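Local coordinates for protein peptidoglycan D,D-transpeptidase MrdA (Pseudomonas aeruginosa, PDB 7KIS) that probably cross-links the peptidoglycan of the cell wall as a penicillin-binding transpeptidase of the inner membrane, at residues A[408-422]-A[455-469]. Sequence-based numbering, arbitrary orientation.
Sequences FGFGQKVALDMFGEA and MQATPIQLAQMTALL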
# COMPACT_ATOMS: atom_id res chain seq x y z
N PHE A 408 5.22 -5.69 -11.60
CA PHE A 408 5.33 -4.72 -10.52
C PHE A 408 4.29 -4.94 -9.43
O PHE A 408 4.31 -4.23 -8.42
CB PHE A 408 5.19 -3.29 -11.07
CG PHE A 408 6.50 -2.59 -11.28
CD1 PHE A 408 7.34 -2.96 -12.31
CD2 PHE A 408 6.88 -1.56 -10.44
CE1 PHE A 408 8.55 -2.31 -12.50
CE2 PHE A 408 8.09 -0.90 -10.63
CZ PHE A 408 8.92 -1.28 -11.66
N GLY A 409 3.39 -5.91 -9.60
CA GLY A 409 2.41 -6.25 -8.60
C GLY A 409 1.01 -5.73 -8.83
O GLY A 409 0.16 -5.88 -7.95
N PHE A 410 0.74 -5.13 -9.99
CA PHE A 410 -0.60 -4.66 -10.32
C PHE A 410 -1.40 -5.78 -10.97
O PHE A 410 -0.89 -6.48 -11.86
CB PHE A 410 -0.53 -3.44 -11.25
CG PHE A 410 0.14 -2.25 -10.62
CD1 PHE A 410 -0.46 -1.57 -9.58
CD2 PHE A 410 1.37 -1.81 -11.08
CE1 PHE A 410 0.15 -0.47 -9.00
CE2 PHE A 410 1.99 -0.72 -10.51
CZ PHE A 410 1.38 -0.05 -9.47
N GLY A 411 -2.64 -5.95 -10.53
CA GLY A 411 -3.48 -7.03 -11.03
C GLY A 411 -3.99 -7.96 -9.95
O GLY A 411 -5.20 -8.09 -9.76
N GLN A 412 -3.08 -8.66 -9.28
CA GLN A 412 -3.39 -9.47 -8.10
C GLN A 412 -2.75 -8.86 -6.86
O GLN A 412 -2.08 -7.82 -6.92
CB GLN A 412 -2.97 -10.93 -8.30
CG GLN A 412 -1.54 -11.14 -8.73
CD GLN A 412 -1.28 -12.60 -9.07
OE1 GLN A 412 -2.21 -13.36 -9.35
NE2 GLN A 412 -0.01 -12.99 -9.06
N LYS A 413 -2.97 -9.51 -5.72
CA LYS A 413 -2.52 -8.98 -4.44
C LYS A 413 -1.01 -9.17 -4.27
O LYS A 413 -0.40 -10.06 -4.87
CB LYS A 413 -3.24 -9.70 -3.30
CG LYS A 413 -2.93 -11.19 -3.27
CD LYS A 413 -4.16 -12.06 -3.05
CE LYS A 413 -4.60 -12.06 -1.60
NZ LYS A 413 -5.69 -13.04 -1.37
N VAL A 414 -0.42 -8.31 -3.45
CA VAL A 414 1.03 -8.24 -3.31
C VAL A 414 1.49 -8.78 -1.96
O VAL A 414 2.50 -9.48 -1.89
CB VAL A 414 1.54 -6.80 -3.53
CG1 VAL A 414 1.56 -6.47 -5.01
CG2 VAL A 414 0.68 -5.80 -2.78
N ALA A 415 0.77 -8.45 -0.89
CA ALA A 415 1.26 -8.70 0.46
C ALA A 415 1.25 -10.20 0.78
O ALA A 415 0.59 -11.00 0.11
CB ALA A 415 0.42 -7.94 1.48
N LEU A 416 1.99 -10.56 1.82
CA LEU A 416 2.07 -11.94 2.27
C LEU A 416 0.93 -12.33 3.20
O LEU A 416 0.36 -13.41 3.06
CB LEU A 416 3.42 -12.19 2.96
CG LEU A 416 3.62 -13.58 3.58
CD1 LEU A 416 3.46 -14.67 2.53
CD2 LEU A 416 4.97 -13.68 4.25
N ASP A 417 0.58 -11.46 4.15
CA ASP A 417 -0.35 -11.81 5.22
C ASP A 417 -1.35 -10.68 5.48
O ASP A 417 -1.45 -10.13 6.57
CB ASP A 417 0.41 -12.15 6.50
CG ASP A 417 1.51 -11.15 6.80
OD1 ASP A 417 1.44 -10.01 6.30
OD2 ASP A 417 2.45 -11.51 7.55
N MET A 418 -2.12 -10.33 4.45
CA MET A 418 -3.17 -9.32 4.57
C MET A 418 -4.50 -9.93 4.15
O MET A 418 -4.66 -10.33 3.00
CB MET A 418 -2.84 -8.09 3.73
CG MET A 418 -1.74 -7.22 4.33
SD MET A 418 -1.47 -5.68 3.45
CE MET A 418 -0.05 -5.03 4.32
N PHE A 419 -5.44 -9.99 5.09
CA PHE A 419 -6.71 -10.67 4.85
C PHE A 419 -7.62 -9.82 3.98
O PHE A 419 -7.87 -8.64 4.28
CB PHE A 419 -7.42 -11.01 6.15
CG PHE A 419 -8.76 -11.66 5.93
CD1 PHE A 419 -8.84 -12.95 5.43
CD2 PHE A 419 -9.94 -10.97 6.19
CE1 PHE A 419 -10.06 -13.54 5.20
CE2 PHE A 419 -11.17 -11.57 5.97
CZ PHE A 419 -11.23 -12.86 5.47
N GLY A 420 -8.12 -10.41 2.90
CA GLY A 420 -9.09 -9.74 2.06
C GLY A 420 -8.52 -8.66 1.18
O GLY A 420 -9.21 -7.66 0.91
N GLU A 421 -7.28 -8.81 0.73
CA GLU A 421 -6.68 -7.82 -0.16
C GLU A 421 -7.31 -7.93 -1.54
O GLU A 421 -7.32 -9.01 -2.14
CB GLU A 421 -5.17 -8.04 -0.23
CG GLU A 421 -4.37 -6.80 -0.61
CD GLU A 421 -2.95 -7.13 -1.03
OE1 GLU A 421 -2.44 -6.48 -1.97
OE2 GLU A 421 -2.35 -8.03 -0.42
N ALA A 422 -7.83 -6.82 -2.04
CA ALA A 422 -8.44 -6.81 -3.36
C ALA A 422 -7.36 -6.94 -4.42
O ALA A 422 -6.27 -6.39 -4.29
CB ALA A 422 -9.25 -5.53 -3.57
N MET A 455 -8.02 0.82 -15.02
CA MET A 455 -6.99 0.31 -14.12
C MET A 455 -7.35 0.59 -12.67
O MET A 455 -7.74 1.71 -12.31
CB MET A 455 -5.64 0.94 -14.45
CG MET A 455 -4.48 0.34 -13.68
SD MET A 455 -2.95 1.27 -13.86
CE MET A 455 -1.77 0.17 -13.09
N GLN A 456 -7.23 -0.43 -11.83
CA GLN A 456 -7.53 -0.35 -10.41
C GLN A 456 -6.31 -0.77 -9.61
O GLN A 456 -5.65 -1.76 -9.94
CB GLN A 456 -8.72 -1.25 -10.05
CG GLN A 456 -9.96 -1.02 -10.90
CD GLN A 456 -11.12 -0.47 -10.10
OE1 GLN A 456 -10.94 0.25 -9.12
NE2 GLN A 456 -12.33 -0.82 -10.51
N ALA A 457 -6.00 -0.01 -8.56
CA ALA A 457 -4.83 -0.29 -7.74
C ALA A 457 -5.14 0.04 -6.29
O ALA A 457 -5.72 1.09 -6.00
CB ALA A 457 -3.62 0.52 -8.23
N THR A 458 -4.75 -0.86 -5.38
CA THR A 458 -4.88 -0.69 -3.94
C THR A 458 -3.67 0.08 -3.39
O THR A 458 -2.57 -0.03 -3.93
CB THR A 458 -4.98 -2.04 -3.24
OG1 THR A 458 -3.83 -2.83 -3.56
CG2 THR A 458 -6.23 -2.78 -3.69
N PRO A 459 -3.87 0.86 -2.32
CA PRO A 459 -2.75 1.64 -1.77
C PRO A 459 -1.57 0.80 -1.32
O PRO A 459 -0.48 1.35 -1.12
CB PRO A 459 -3.40 2.37 -0.58
CG PRO A 459 -4.84 2.45 -0.93
CD PRO A 459 -5.15 1.17 -1.66
N ILE A 460 -1.74 -0.51 -1.16
CA ILE A 460 -0.60 -1.37 -0.86
C ILE A 460 0.11 -1.78 -2.15
O ILE A 460 1.35 -1.87 -2.18
CB ILE A 460 -1.05 -2.59 -0.04
CG1 ILE A 460 0.08 -3.60 0.11
CG2 ILE A 460 -2.28 -3.24 -0.66
CD1 ILE A 460 1.24 -3.11 0.95
N GLN A 461 -0.65 -2.03 -3.22
CA GLN A 461 -0.04 -2.25 -4.52
C GLN A 461 0.81 -1.06 -4.95
O GLN A 461 1.86 -1.22 -5.58
CB GLN A 461 -1.12 -2.53 -5.57
CG GLN A 461 -1.48 -4.00 -5.71
CD GLN A 461 -2.73 -4.20 -6.54
OE1 GLN A 461 -3.44 -3.25 -6.85
NE2 GLN A 461 -3.00 -5.45 -6.91
N LEU A 462 0.37 0.15 -4.60
CA LEU A 462 1.16 1.35 -4.89
C LEU A 462 2.42 1.39 -4.03
O LEU A 462 3.52 1.65 -4.54
CB LEU A 462 0.32 2.60 -4.65
CG LEU A 462 -0.57 3.12 -5.78
CD1 LEU A 462 -1.94 2.48 -5.73
CD2 LEU A 462 -0.68 4.63 -5.70
N ALA A 463 2.28 1.14 -2.73
CA ALA A 463 3.43 1.20 -1.83
C ALA A 463 4.46 0.14 -2.17
O ALA A 463 5.67 0.37 -2.04
CB ALA A 463 2.98 1.06 -0.38
N GLN A 464 4.01 -1.04 -2.60
CA GLN A 464 4.95 -2.08 -3.01
C GLN A 464 5.69 -1.69 -4.28
O GLN A 464 6.88 -1.99 -4.43
CB GLN A 464 4.22 -3.41 -3.19
CG GLN A 464 5.08 -4.54 -3.73
CD GLN A 464 6.40 -4.69 -2.99
OE1 GLN A 464 6.46 -4.53 -1.77
NE2 GLN A 464 7.46 -5.00 -3.73
N MET A 465 5.00 -1.01 -5.20
CA MET A 465 5.68 -0.47 -6.38
C MET A 465 6.72 0.56 -5.97
O MET A 465 7.81 0.63 -6.56
CB MET A 465 4.66 0.13 -7.34
CG MET A 465 5.25 1.10 -8.35
SD MET A 465 4.06 2.30 -8.96
CE MET A 465 5.16 3.56 -9.58
N THR A 466 6.41 1.37 -4.96
CA THR A 466 7.37 2.36 -4.48
C THR A 466 8.58 1.69 -3.85
O THR A 466 9.72 2.11 -4.08
CB THR A 466 6.70 3.30 -3.48
OG1 THR A 466 5.38 3.62 -3.94
CG2 THR A 466 7.50 4.58 -3.34
N ALA A 467 8.36 0.66 -3.04
CA ALA A 467 9.47 -0.11 -2.49
C ALA A 467 10.25 -0.82 -3.58
O ALA A 467 11.47 -1.00 -3.46
CB ALA A 467 8.96 -1.12 -1.46
N LEU A 468 9.57 -1.23 -4.65
CA LEU A 468 10.25 -1.90 -5.76
C LEU A 468 11.21 -0.97 -6.47
O LEU A 468 12.33 -1.36 -6.81
CB LEU A 468 9.21 -2.45 -6.74
CG LEU A 468 9.45 -3.85 -7.32
CD1 LEU A 468 10.07 -4.78 -6.30
CD2 LEU A 468 8.13 -4.40 -7.83
N LEU A 469 10.79 0.28 -6.71
CA LEU A 469 11.70 1.25 -7.31
C LEU A 469 12.86 1.58 -6.39
O LEU A 469 13.96 1.89 -6.85
CB LEU A 469 10.93 2.53 -7.67
CG LEU A 469 9.90 2.37 -8.79
CD1 LEU A 469 8.91 3.54 -8.79
CD2 LEU A 469 10.59 2.25 -10.13
O HOH W 1 2.40 -3.42 -6.75
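The irregular chain 408-422 runs along helix 459-470, with Phe408 CA 5.9 Å from Met465 CA and Val414 CA 6.2 Å from Gln461 CA; at Gly409 a Schellman motif ends the preceding helix 398-407. Gln461 is the polar centre. Its amide nitrogen NE2 donates to the backbone oxygen of Asp423 and also to Gln412 O, 2.5 Å from NE2 with a bent N-H...O angle of 142°, a length not to be read as strength at this resolution; Gln412 O lies in the Gln461 amide plane, while the donor stands well above the carbonyl plane. The other end of the amide is held as well: Gln461 OE1 accepts from Thr458 N at 3.1 Å, and Thr458 OG1 caps Gln461 N, so the two residues form a capping box. Both ring faces of Phe410 are occupied. Met455 CE makes a CH-pi contact 4.2 Å from the ring centroid, and a water lies over the opposite face; Met465 SD meets the edge in plane, 3.6 Å from Phe410 CZ, a Met-aromatic contact. Met465 reaches there with CG anti to its backbone N (chi1 161°) and an extended chain, and its CG also touches the edge of the Phe408 ring, over one face of which lies Leu468 CD2. Nearer the start of the helix, Val414 CG2 lies 3.7 Å from Ile460 CG1; within 408-422, the Glu421 carboxylate accepts Val414 N on OE1 and Ala415 N on OE2. Strand 566-572 packs on Leu462 and Leu469. The side chain of Met465 is about 10 Å from that of Ser327, the predicted acyl-ester serine. In this buried part of the transpeptidase domain, one amide thus joins the helix cap, through OE1, to two backbone carbonyls, through NE2, and a water links Phe408 O to Gln461 O beside the Phe410 ring.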